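Local structure of ATP:cob(I)alamin adenosyltransferase, putative (Burkholderia thailandensis, 2ZHZ) at residues D30-A35 with E142-A147; H67-L72 with R149-R154. The protein probably transfers the adenosyl group of ATP to the cobalt of cobalamin, making adenosylcobalamin, and works as a homotrimer that binds ATP with magnesium between subunits. One frame throughout, in Å; residues are numbered along the deposited sequence.

Overall arrangement
Interactions 1 and 2 join three helices of the bundle and the loop between helices 116-141 and 147-169 at two depths, their centres about 12 Å apart. Interaction 1 lies near the surface, about 15 Å from the chain centre, and joins the first turn of helix 31-50 to that loop by a salt bridge. Interaction 2, about 6 Å from the chain centre, is wholly buried: helices 56-77 and 147-169 meet through leucines, a valine and a tyrosine whose hydroxyl is hydrogen-bonded to an aspartate. Each contact includes a residue of an ATP pocket, but the two pockets are different ones, Ile-33 facing one nucleotide and Asn-153 the other, both at subunit boundaries.

Interaction 1. Residues D30-A35 with E142-A147; sequences DARIAA and EPLNAA. With ATP (adenosine-5'-triphosphate), chain G.
Arg-32 and Glu-142 form a salt bridge in which two guanidinium nitrogens converge on a single carboxylate oxygen. NH2 of Arg-32 donates to OE1 of Glu-142 at 2.9 Å with an N-H...O angle of 157°, and NE of Arg-32 reaches the same OE1 at 3.2 Å along a more bent path. The oxygen lies at the guanidinium edge, in its plane, yet both donors come to it from one face of the carboxylate. With the two planes 66° apart, this is a side-on grip on one atom, unlike the coplanar pairing that would engage both oxygens. The arginine chain runs straight from the backbone through chi2 and then bends at chi3 (-70°); this bend, together with the turn about CD-NE, presents the NE and NH2 edge to Glu-142.

The second glutamate oxygen, OE2, stands 3.7 Å from OD2 of Asp-30, a like-charge approach that the nearby guanidinium probably offsets. Asp-30 is the N-cap of helix 31-50: its OD2 accepts from Arg-32 N at 2.9 Å, so Arg-32 is held through both its backbone and its side chain. The contact buries 177 Å² in all, most of it on Arg-32 and Glu-142; Leu-144 adds a small apolar share, its CD1 lying 4.1 Å from NH1 of Arg-32.

One residue further on, Ile-33 faces away from the loop toward ATP, its CG2 3.5 Å from C2 of the adenine; Arg-133 of the second subunit packs against the same isoleucine. The contact thus fastens the loop 142-147 to the start of a helix that lines the nucleotide pocket. NH1 of Arg-32 is hydrogen-bonded to Leu-76 O near the end of helix 56-77, while Arg-32 and Leu-144 both pack on Leu-138 of helix 116-141.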
ATOM      1  N   ASP B  30       9.866  -6.796  13.801  1.00 17.77           N
ATOM      2  CA  ASP B  30       9.500  -8.180  14.100  1.00 18.73           C
ATOM      3  C   ASP B  30       8.403  -8.619  13.130  1.00 19.43           C
ATOM      4  O   ASP B  30       7.553  -7.813  12.741  1.00 17.37           O
ATOM      5  CB  ASP B  30       8.977  -8.285  15.535  1.00 20.37           C
ATOM      6  CG  ASP B  30       8.741  -9.718  15.971  1.00 25.53           C
ATOM      7  OD1 ASP B  30       9.698 -10.364  16.444  1.00 27.21           O
ATOM      8  OD2 ASP B  30       7.600 -10.204  15.834  1.00 26.65           O
ATOM      9  N   ALA B  31       8.419  -9.895  12.751  1.00 18.04           N
ATOM     10  CA  ALA B  31       7.427 -10.441  11.828  1.00 19.14           C
ATOM     11  C   ALA B  31       5.989 -10.219  12.301  1.00 17.65           C
ATOM     12  O   ALA B  31       5.085 -10.018  11.492  1.00 15.76           O
ATOM     13  CB  ALA B  31       7.679 -11.935  11.619  1.00 21.10           C
ATOM     14  N   ARG B  32       5.775 -10.257  13.612  1.00 17.86           N
ATOM     15  CA  ARG B  32       4.433 -10.058  14.151  1.00 17.48           C
ATOM     16  C   ARG B  32       3.970  -8.611  13.965  1.00 17.67           C
ATOM     17  O   ARG B  32       2.810  -8.355  13.643  1.00 15.91           O
ATOM     18  CB  ARG B  32       4.400 -10.433  15.640  1.00 18.51           C
ATOM     19  CG  ARG B  32       3.017 -10.362  16.276  1.00 16.56           C
ATOM     20  CD  ARG B  32       3.031 -10.895  17.708  1.00 18.70           C
ATOM     21  NE  ARG B  32       3.232 -12.343  17.759  1.00 19.60           N
ATOM     22  CZ  ARG B  32       2.269 -13.246  17.586  1.00 22.53           C
ATOM     23  NH1 ARG B  32       1.020 -12.863  17.349  1.00 22.59           N
ATOM     24  NH2 ARG B  32       2.555 -14.542  17.652  1.00 27.04           N
ATOM     25  N   ILE B  33       4.883  -7.665  14.163  1.00 15.30           N
ATOM     26  CA  ILE B  33       4.547  -6.256  14.010  1.00 15.76           C
ATOM     27  C   ILE B  33       4.292  -5.943  12.536  1.00 15.38           C
ATOM     28  O   ILE B  33       3.446  -5.114  12.209  1.00 14.82           O
ATOM     29  CB  ILE B  33       5.684  -5.351  14.555  1.00 14.97           C
ATOM     30  CG1 ILE B  33       5.897  -5.645  16.045  1.00 19.54           C
ATOM     31  CG2 ILE B  33       5.332  -3.885  14.366  1.00 18.80           C
ATOM     32  CD1 ILE B  33       4.636  -5.499  16.891  1.00 16.53           C
ATOM     33  N   ALA B  34       5.022  -6.613  11.654  1.00 12.43           N
ATOM     34  CA  ALA B  34       4.846  -6.419  10.221  1.00 14.82           C
ATOM     35  C   ALA B  34       3.459  -6.901   9.788  1.00 15.63           C
ATOM     36  O   ALA B  34       2.782  -6.238   8.999  1.00 14.42           O
ATOM     37  CB  ALA B  34       5.925  -7.175   9.450  1.00 14.34           C
ATOM     38  N   ALA B  35       3.036  -8.057  10.295  1.00 12.97           N
ATOM     39  CA  ALA B  35       1.724  -8.588   9.935  1.00 14.27           C
ATOM     40  C   ALA B  35       0.628  -7.657  10.456  1.00 14.86           C
ATOM     41  O   ALA B  35      -0.323  -7.345   9.742  1.00 15.35           O
ATOM     42  CB  ALA B  35       1.549  -9.995  10.507  1.00 14.50           C
ATOM     43  N   GLU B 142       6.251 -18.499  14.507  1.00 37.26           N
ATOM     44  CA  GLU B 142       5.545 -18.444  15.781  1.00 39.33           C
ATOM     45  C   GLU B 142       4.218 -19.186  15.690  1.00 40.98           C
ATOM     46  O   GLU B 142       3.488 -19.045  14.709  1.00 40.00           O
ATOM     47  CB  GLU B 142       5.271 -16.993  16.175  1.00 40.51           C
ATOM     48  CG  GLU B 142       6.509 -16.138  16.375  1.00 45.09           C
ATOM     49  CD  GLU B 142       6.166 -14.759  16.903  1.00 47.79           C
ATOM     50  OE1 GLU B 142       5.465 -14.685  17.935  1.00 50.57           O
ATOM     51  OE2 GLU B 142       6.596 -13.754  16.297  1.00 49.90           O
ATOM     52  N   PRO B 143       3.887 -19.990  16.715  1.00 42.60           N
ATOM     53  CA  PRO B 143       2.621 -20.731  16.700  1.00 43.06           C
ATOM     54  C   PRO B 143       1.463 -19.745  16.585  1.00 41.42           C
ATOM     55  O   PRO B 143       1.323 -18.835  17.402  1.00 42.81           O
ATOM     56  CB  PRO B 143       2.637 -21.476  18.036  1.00 44.70           C
ATOM     57  CG  PRO B 143       3.458 -20.574  18.917  1.00 46.58           C
ATOM     58  CD  PRO B 143       4.587 -20.171  17.998  1.00 44.75           C
ATOM     59  N   LEU B 144       0.637 -19.930  15.564  1.00 39.02           N
ATOM     60  CA  LEU B 144      -0.482 -19.032  15.323  1.00 36.59           C
ATOM     61  C   LEU B 144      -1.711 -19.836  14.922  1.00 33.38           C
ATOM     62  O   LEU B 144      -1.587 -20.931  14.375  1.00 34.50           O
ATOM     63  CB  LEU B 144      -0.099 -18.068  14.193  1.00 37.51           C
ATOM     64  CG  LEU B 144      -0.890 -16.788  13.938  1.00 37.92           C
ATOM     65  CD1 LEU B 144      -0.675 -15.817  15.090  1.00 39.13           C
ATOM     66  CD2 LEU B 144      -0.417 -16.162  12.630  1.00 35.56           C
ATOM     67  N   ASN B 145      -2.898 -19.310  15.208  1.00 33.70           N
ATOM     68  CA  ASN B 145      -4.120 -20.002  14.820  1.00 31.48           C
ATOM     69  C   ASN B 145      -4.198 -19.894  13.302  1.00 31.81           C
ATOM     70  O   ASN B 145      -3.625 -18.978  12.713  1.00 30.94           O
ATOM     71  CB  ASN B 145      -5.356 -19.347  15.446  1.00 31.58           C
ATOM     72  CG  ASN B 145      -5.373 -19.455  16.959  1.00 32.49           C
ATOM     73  OD1 ASN B 145      -5.136 -20.526  17.516  1.00 32.72           O
ATOM     74  ND2 ASN B 145      -5.666 -18.348  17.631  1.00 31.59           N
ATOM     75  N   ALA B 146      -4.900 -20.825  12.669  1.00 31.24           N
ATOM     76  CA  ALA B 146      -5.026 -20.814  11.219  1.00 29.43           C
ATOM     77  C   ALA B 146      -6.102 -19.841  10.731  1.00 27.09           C
ATOM     78  O   ALA B 146      -6.072 -19.400   9.583  1.00 26.20           O
ATOM     79  CB  ALA B 146      -5.329 -22.225  10.719  1.00 29.30           C
ATOM     80  N   ALA B 147      -7.041 -19.501  11.609  1.00 24.37           N
ATOM     81  CA  ALA B 147      -8.137 -18.604  11.255  1.00 22.72           C
ATOM     82  C   ALA B 147      -7.732 -17.297  10.556  1.00 22.55           C
ATOM     83  O   ALA B 147      -8.298 -16.949   9.518  1.00 22.28           O
ATOM     84  CB  ALA B 147      -8.975 -18.298  12.492  1.00 21.90           C
TER
HETATM   85  PG  ATP G 201       4.826   5.757  20.881  1.00 39.70           P
HETATM   86  O1G ATP G 201       6.316   5.885  20.663  1.00 30.48           O
HETATM   87  O2G ATP G 201       4.323   6.449  22.114  1.00 39.75           O
HETATM   88  O3G ATP G 201       4.021   6.277  19.706  1.00 40.97           O
HETATM   89  PB  ATP G 201       4.813   2.930  20.031  1.00 36.46           P
HETATM   90  O1B ATP G 201       5.515   3.433  18.808  1.00 25.75           O
HETATM   91  O2B ATP G 201       5.515   1.826  20.793  1.00 30.85           O
HETATM   92  O3B ATP G 201       4.477   4.160  21.078  1.00 38.15           O
HETATM   93  PA  ATP G 201       2.162   3.216  18.851  1.00 41.64           P
HETATM   94  O1A ATP G 201       2.723   3.813  17.605  1.00 41.98           O
HETATM   95  O2A ATP G 201       1.441   4.100  19.857  1.00 41.77           O
HETATM   96  O3A ATP G 201       3.326   2.371  19.648  1.00 39.79           O
HETATM   97  O5' ATP G 201       1.167   2.055  18.361  1.00 43.67           O
HETATM   98  C5' ATP G 201       0.484   1.234  19.289  1.00 45.16           C
HETATM   99  C4' ATP G 201       0.354  -0.202  18.763  1.00 46.03           C
HETATM  100  O4' ATP G 201       0.618  -0.309  17.344  1.00 41.67           O
HETATM  101  C3' ATP G 201       1.297  -1.157  19.485  1.00 47.21           C
HETATM  102  O3' ATP G 201       0.554  -2.084  20.292  1.00 54.35           O
HETATM  103  C2' ATP G 201       2.122  -1.841  18.404  1.00 45.61           C
HETATM  104  O2' ATP G 201       1.949  -3.268  18.457  1.00 46.03           O
HETATM  105  C1' ATP G 201       1.657  -1.265  17.069  1.00 41.51           C
HETATM  106  N9  ATP G 201       2.783  -0.610  16.306  1.00 36.02           N
HETATM  107  C8  ATP G 201       3.666   0.306  16.790  1.00 33.56           C
HETATM  108  N7  ATP G 201       4.554   0.697  15.844  1.00 30.37           N
HETATM  109  C5  ATP G 201       4.259   0.034  14.716  1.00 29.44           C
HETATM  110  C6  ATP G 201       4.805  -0.030  13.319  1.00 27.60           C
HETATM  111  N6  ATP G 201       5.879   0.727  12.953  1.00 23.78           N
HETATM  112  N1  ATP G 201       4.189  -0.876  12.419  1.00 16.91           N
HETATM  113  C2  ATP G 201       3.113  -1.645  12.763  1.00 26.60           C
HETATM  114  N3  ATP G 201       2.566  -1.634  14.018  1.00 28.24           N
HETATM  115  C4  ATP G 201       3.085  -0.834  15.018  1.00 31.58           C

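Interaction 2. Residues H67-L72 with R149-R154; sequences HDLFDL and RRYVNR. With ATP (adenosine-5'-triphosphate), chain H.
Tyr-151 reaches from helix 147-169 to helix 56-77 and meets three of its side chains with its hydroxyl and its ring. The hydroxyl donates to OD2 of Asp-68 at 2.7 Å, on the anti lone pair of that oxygen. OD2 sits at the ring edge, near its plane, while the carboxylate is turned 84° from the ring. With CG swung opposite the backbone N (chi1 -177°), the ring is carried across to helix 56-77; the axes of segments 67-72 and 149-154 come within 11.6 Å.

Behind the hydroxyl, Leu-72 crosses the tyrosine obliquely, Leu-69 at about a right angle: CD1 of Leu-72 lies 3.7 Å from CD2 of Tyr-151, and CD2 of Leu-69 is 3.9 Å from its CE2. Leu-72 CD1 also meets CG1 of Val-152 at 4.1 Å, continuing the apolar seam beside the ring.

Asn-153, next along the helix, belongs to the ATP pocket and the magnesium site. The segments run nearly antiparallel, at 150°, in this helix bundle. Asp-68 OD1 makes a salt bridge with Arg-91 of helix 86-101, whose Leu-89 and Leu-92 touch Tyr-151; Leu-69 and Leu-72 pack on helix 31-50, and Val-152 on helix 116-141.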
ATOM      1  N   HIS B  67     -14.394  -4.116  10.950  1.00 20.12           N
ATOM      2  CA  HIS B  67     -14.491  -4.553  12.338  1.00 22.08           C
ATOM      3  C   HIS B  67     -13.763  -5.884  12.493  1.00 19.20           C
ATOM      4  O   HIS B  67     -13.054  -6.097  13.474  1.00 18.84           O
ATOM      5  CB  HIS B  67     -15.961  -4.697  12.739  1.00 24.76           C
ATOM      6  CG  HIS B  67     -16.705  -3.399  12.762  1.00 29.21           C
ATOM      7  ND1 HIS B  67     -16.545  -2.468  13.768  1.00 34.42           N
ATOM      8  CD2 HIS B  67     -17.593  -2.865  11.893  1.00 31.67           C
ATOM      9  CE1 HIS B  67     -17.306  -1.418  13.515  1.00 36.71           C
ATOM     10  NE2 HIS B  67     -17.951  -1.633  12.382  1.00 29.74           N
ATOM     11  N   ASP B  68     -13.935  -6.769  11.514  1.00 19.90           N
ATOM     12  CA  ASP B  68     -13.272  -8.074  11.530  1.00 17.45           C
ATOM     13  C   ASP B  68     -11.759  -7.878  11.527  1.00 19.12           C
ATOM     14  O   ASP B  68     -11.022  -8.551  12.257  1.00 18.51           O
ATOM     15  CB  ASP B  68     -13.617  -8.899  10.284  1.00 20.13           C
ATOM     16  CG  ASP B  68     -15.059  -9.371  10.251  1.00 23.40           C
ATOM     17  OD1 ASP B  68     -15.783  -9.225  11.258  1.00 23.05           O
ATOM     18  OD2 ASP B  68     -15.456  -9.906   9.195  1.00 21.91           O
ATOM     19  N   LEU B  69     -11.299  -6.972  10.669  1.00 17.54           N
ATOM     20  CA  LEU B  69      -9.875  -6.695  10.541  1.00 16.27           C
ATOM     21  C   LEU B  69      -9.307  -6.078  11.807  1.00 18.24           C
ATOM     22  O   LEU B  69      -8.143  -6.300  12.148  1.00 18.13           O
ATOM     23  CB  LEU B  69      -9.625  -5.786   9.331  1.00 15.84           C
ATOM     24  CG  LEU B  69      -9.902  -6.470   7.989  1.00 17.36           C
ATOM     25  CD1 LEU B  69      -9.591  -5.507   6.846  1.00 17.99           C
ATOM     26  CD2 LEU B  69      -9.046  -7.733   7.863  1.00 14.84           C
ATOM     27  N   PHE B  70     -10.124  -5.296  12.504  1.00 19.27           N
ATOM     28  CA  PHE B  70      -9.675  -4.698  13.750  1.00 21.19           C
ATOM     29  C   PHE B  70      -9.439  -5.829  14.750  1.00 19.29           C
ATOM     30  O   PHE B  70      -8.453  -5.828  15.485  1.00 19.65           O
ATOM     31  CB  PHE B  70     -10.726  -3.743  14.305  1.00 19.18           C
ATOM     32  CG  PHE B  70     -10.300  -3.061  15.570  1.00 25.56           C
ATOM     33  CD1 PHE B  70      -9.432  -1.976  15.530  1.00 25.37           C
ATOM     34  CD2 PHE B  70     -10.727  -3.535  16.807  1.00 27.14           C
ATOM     35  CE1 PHE B  70      -8.991  -1.371  16.707  1.00 29.24           C
ATOM     36  CE2 PHE B  70     -10.292  -2.940  17.989  1.00 27.06           C
ATOM     37  CZ  PHE B  70      -9.422  -1.854  17.937  1.00 22.33           C
ATOM     38  N   ASP B  71     -10.347  -6.801  14.771  1.00 22.55           N
ATOM     39  CA  ASP B  71     -10.214  -7.931  15.685  1.00 22.02           C
ATOM     40  C   ASP B  71      -9.072  -8.857  15.289  1.00 21.65           C
ATOM     41  O   ASP B  71      -8.382  -9.407  16.148  1.00 20.81           O
ATOM     42  CB  ASP B  71     -11.517  -8.730  15.752  1.00 22.91           C
ATOM     43  CG  ASP B  71     -12.625  -7.975  16.458  1.00 26.83           C
ATOM     44  OD1 ASP B  71     -12.324  -6.984  17.161  1.00 27.52           O
ATOM     45  OD2 ASP B  71     -13.798  -8.379  16.323  1.00 30.17           O
ATOM     46  N   LEU B  72      -8.872  -9.031  13.985  1.00 18.80           N
ATOM     47  CA  LEU B  72      -7.803  -9.889  13.499  1.00 18.83           C
ATOM     48  C   LEU B  72      -6.472  -9.288  13.948  1.00 17.54           C
ATOM     49  O   LEU B  72      -5.580 -10.000  14.408  1.00 19.48           O
ATOM     50  CB  LEU B  72      -7.866  -9.997  11.968  1.00 18.74           C
ATOM     51  CG  LEU B  72      -7.062 -11.127  11.313  1.00 20.62           C
ATOM     52  CD1 LEU B  72      -7.613 -11.405   9.920  1.00 23.84           C
ATOM     53  CD2 LEU B  72      -5.598 -10.754  11.239  1.00 22.54           C
ATOM     54  N   ARG B 149      -5.158 -16.508   8.766  1.00 18.86           N
ATOM     55  CA  ARG B 149      -4.684 -16.885   7.440  1.00 22.20           C
ATOM     56  C   ARG B 149      -5.870 -17.234   6.532  1.00 22.15           C
ATOM     57  O   ARG B 149      -5.968 -16.775   5.385  1.00 18.43           O
ATOM     58  CB  ARG B 149      -3.769 -18.097   7.617  1.00 27.08           C
ATOM     59  CG  ARG B 149      -3.064 -18.609   6.408  1.00 31.65           C
ATOM     60  CD  ARG B 149      -2.084 -19.702   6.823  1.00 31.50           C
ATOM     61  NE  ARG B 149      -2.743 -20.925   7.285  1.00 32.52           N
ATOM     62  CZ  ARG B 149      -2.365 -21.619   8.357  1.00 33.17           C
ATOM     63  NH1 ARG B 149      -1.337 -21.212   9.088  1.00 34.11           N
ATOM     64  NH2 ARG B 149      -2.999 -22.735   8.688  1.00 31.84           N
ATOM     65  N   ARG B 150      -6.771 -18.057   7.053  1.00 20.50           N
ATOM     66  CA  ARG B 150      -7.940 -18.477   6.290  1.00 20.75           C
ATOM     67  C   ARG B 150      -8.871 -17.310   6.013  1.00 17.31           C
ATOM     68  O   ARG B 150      -9.534 -17.270   4.974  1.00 19.21           O
ATOM     69  CB  ARG B 150      -8.697 -19.569   7.045  1.00 20.32           C
ATOM     70  CG  ARG B 150      -7.859 -20.798   7.341  1.00 22.67           C
ATOM     71  CD  ARG B 150      -8.688 -21.856   8.056  1.00 26.74           C
ATOM     72  NE  ARG B 150      -9.654 -22.490   7.161  1.00 28.10           N
ATOM     73  CZ  ARG B 150     -10.721 -23.170   7.572  1.00 27.79           C
ATOM     74  NH1 ARG B 150     -10.968 -23.301   8.870  1.00 24.08           N
ATOM     75  NH2 ARG B 150     -11.535 -23.727   6.686  1.00 27.74           N
ATOM     76  N   TYR B 151      -8.913 -16.355   6.938  1.00 15.61           N
ATOM     77  CA  TYR B 151      -9.774 -15.193   6.782  1.00 16.96           C
ATOM     78  C   TYR B 151      -9.322 -14.293   5.629  1.00 17.55           C
ATOM     79  O   TYR B 151     -10.119 -13.954   4.756  1.00 17.36           O
ATOM     80  CB  TYR B 151      -9.817 -14.375   8.074  1.00 16.93           C
ATOM     81  CG  TYR B 151     -10.751 -13.192   7.991  1.00 18.13           C
ATOM     82  CD1 TYR B 151     -12.078 -13.291   8.417  1.00 18.47           C
ATOM     83  CD2 TYR B 151     -10.325 -11.984   7.439  1.00 19.18           C
ATOM     84  CE1 TYR B 151     -12.955 -12.214   8.292  1.00 17.62           C
ATOM     85  CE2 TYR B 151     -11.189 -10.909   7.307  1.00 16.35           C
ATOM     86  CZ  TYR B 151     -12.502 -11.028   7.730  1.00 18.44           C
ATOM     87  OH  TYR B 151     -13.359  -9.972   7.557  1.00 16.77           O
ATOM     88  N   VAL B 152      -8.050 -13.900   5.626  1.00 16.41           N
ATOM     89  CA  VAL B 152      -7.561 -13.035   4.559  1.00 15.89           C
ATOM     90  C   VAL B 152      -7.526 -13.761   3.217  1.00 16.00           C
ATOM     91  O   VAL B 152      -7.593 -13.130   2.160  1.00 15.77           O
ATOM     92  CB  VAL B 152      -6.162 -12.451   4.887  1.00 17.96           C
ATOM     93  CG1 VAL B 152      -6.281 -11.451   6.028  1.00 18.67           C
ATOM     94  CG2 VAL B 152      -5.195 -13.561   5.249  1.00 17.48           C
ATOM     95  N   ASN B 153      -7.427 -15.086   3.256  1.00 17.06           N
ATOM     96  CA  ASN B 153      -7.418 -15.877   2.029  1.00 18.77           C
ATOM     97  C   ASN B 153      -8.767 -15.645   1.338  1.00 17.59           C
ATOM     98  O   ASN B 153      -8.838 -15.372   0.138  1.00 15.53           O
ATOM     99  CB  ASN B 153      -7.251 -17.367   2.358  1.00 18.32           C
ATOM    100  CG  ASN B 153      -6.950 -18.206   1.130  1.00 20.42           C
ATOM    101  OD1 ASN B 153      -7.147 -19.425   1.118  1.00 22.45           O
ATOM    102  ND2 ASN B 153      -6.459 -17.561   0.094  1.00 14.25           N
ATOM    103  N   ARG B 154      -9.836 -15.741   2.120  1.00 18.85           N
ATOM    104  CA  ARG B 154     -11.181 -15.539   1.607  1.00 18.34           C
ATOM    105  C   ARG B 154     -11.457 -14.082   1.263  1.00 16.11           C
ATOM    106  O   ARG B 154     -12.130 -13.792   0.279  1.00 17.27           O
ATOM    107  CB  ARG B 154     -12.204 -16.035   2.634  1.00 19.90           C
ATOM    108  CG  ARG B 154     -12.238 -17.544   2.747  1.00 18.13           C
ATOM    109  CD  ARG B 154     -13.046 -18.034   3.944  1.00 21.59           C
ATOM    110  NE  ARG B 154     -13.098 -19.492   3.932  1.00 22.67           N
ATOM    111  CZ  ARG B 154     -12.029 -20.275   4.027  1.00 22.38           C
ATOM    112  NH1 ARG B 154     -10.821 -19.743   4.158  1.00 26.61           N
ATOM    113  NH2 ARG B 154     -12.158 -21.591   3.946  1.00 21.81           N
TER
HETATM  114  PG  ATP H 202      -7.372 -20.458  -2.743  1.00 21.48           P
HETATM  115  O1G ATP H 202      -7.095 -20.876  -1.329  1.00 26.45           O
HETATM  116  O2G ATP H 202      -8.441 -21.282  -3.399  1.00 24.06           O
HETATM  117  O3G ATP H 202      -7.725 -18.998  -2.816  1.00 22.76           O
HETATM  118  PB  ATP H 202      -4.610 -19.971  -3.369  1.00 18.59           P
HETATM  119  O1B ATP H 202      -4.702 -19.045  -2.191  1.00 18.94           O
HETATM  120  O2B ATP H 202      -3.527 -21.022  -3.358  1.00 19.58           O
HETATM  121  O3B ATP H 202      -6.038 -20.696  -3.628  1.00 21.31           O
HETATM  122  PA  ATP H 202      -5.364 -17.865  -5.244  1.00 21.37           P
HETATM  123  O1A ATP H 202      -5.670 -16.958  -4.103  1.00 21.78           O
HETATM  124  O2A ATP H 202      -6.489 -18.413  -6.088  1.00 22.86           O
HETATM  125  O3A ATP H 202      -4.433 -19.120  -4.744  1.00 20.87           O
HETATM  126  O5' ATP H 202      -4.341 -17.072  -6.197  1.00 22.31           O
HETATM  127  C5' ATP H 202      -4.072 -17.524  -7.521  1.00 21.68           C
HETATM  128  C4' ATP H 202      -2.580 -17.437  -7.826  1.00 24.19           C
HETATM  129  O4' ATP H 202      -1.945 -16.310  -7.171  1.00 21.92           O
HETATM  130  C3' ATP H 202      -1.830 -18.700  -7.412  1.00 27.09           C
HETATM  131  O3' ATP H 202      -1.366 -19.397  -8.575  1.00 39.22           O
HETATM  132  C2' ATP H 202      -0.710 -18.226  -6.496  1.00 26.00           C
HETATM  133  O2' ATP H 202       0.558 -18.589  -7.060  1.00 27.18           O
HETATM  134  C1' ATP H 202      -0.836 -16.719  -6.366  1.00 22.01           C
HETATM  135  N9  ATP H 202      -1.093 -16.289  -4.944  1.00 18.92           N
HETATM  136  C8  ATP H 202      -1.858 -16.930  -4.018  1.00 18.38           C
HETATM  137  N7  ATP H 202      -1.885 -16.266  -2.839  1.00 17.26           N
HETATM  138  C5  ATP H 202      -1.125 -15.168  -2.986  1.00 16.76           C
HETATM  139  C6  ATP H 202      -0.719 -14.013  -2.128  1.00 15.86           C
HETATM  140  N6  ATP H 202      -1.153 -13.917  -0.852  1.00 10.66           N
HETATM  141  N1  ATP H 202       0.106 -13.054  -2.675  1.00 15.98           N
HETATM  142  C2  ATP H 202       0.557 -13.130  -3.968  1.00 14.68           C
HETATM  143  N3  ATP H 202       0.220 -14.158  -4.802  1.00 14.18           N
HETATM  144  C4  ATP H 202      -0.600 -15.184  -4.378  1.00 16.14           C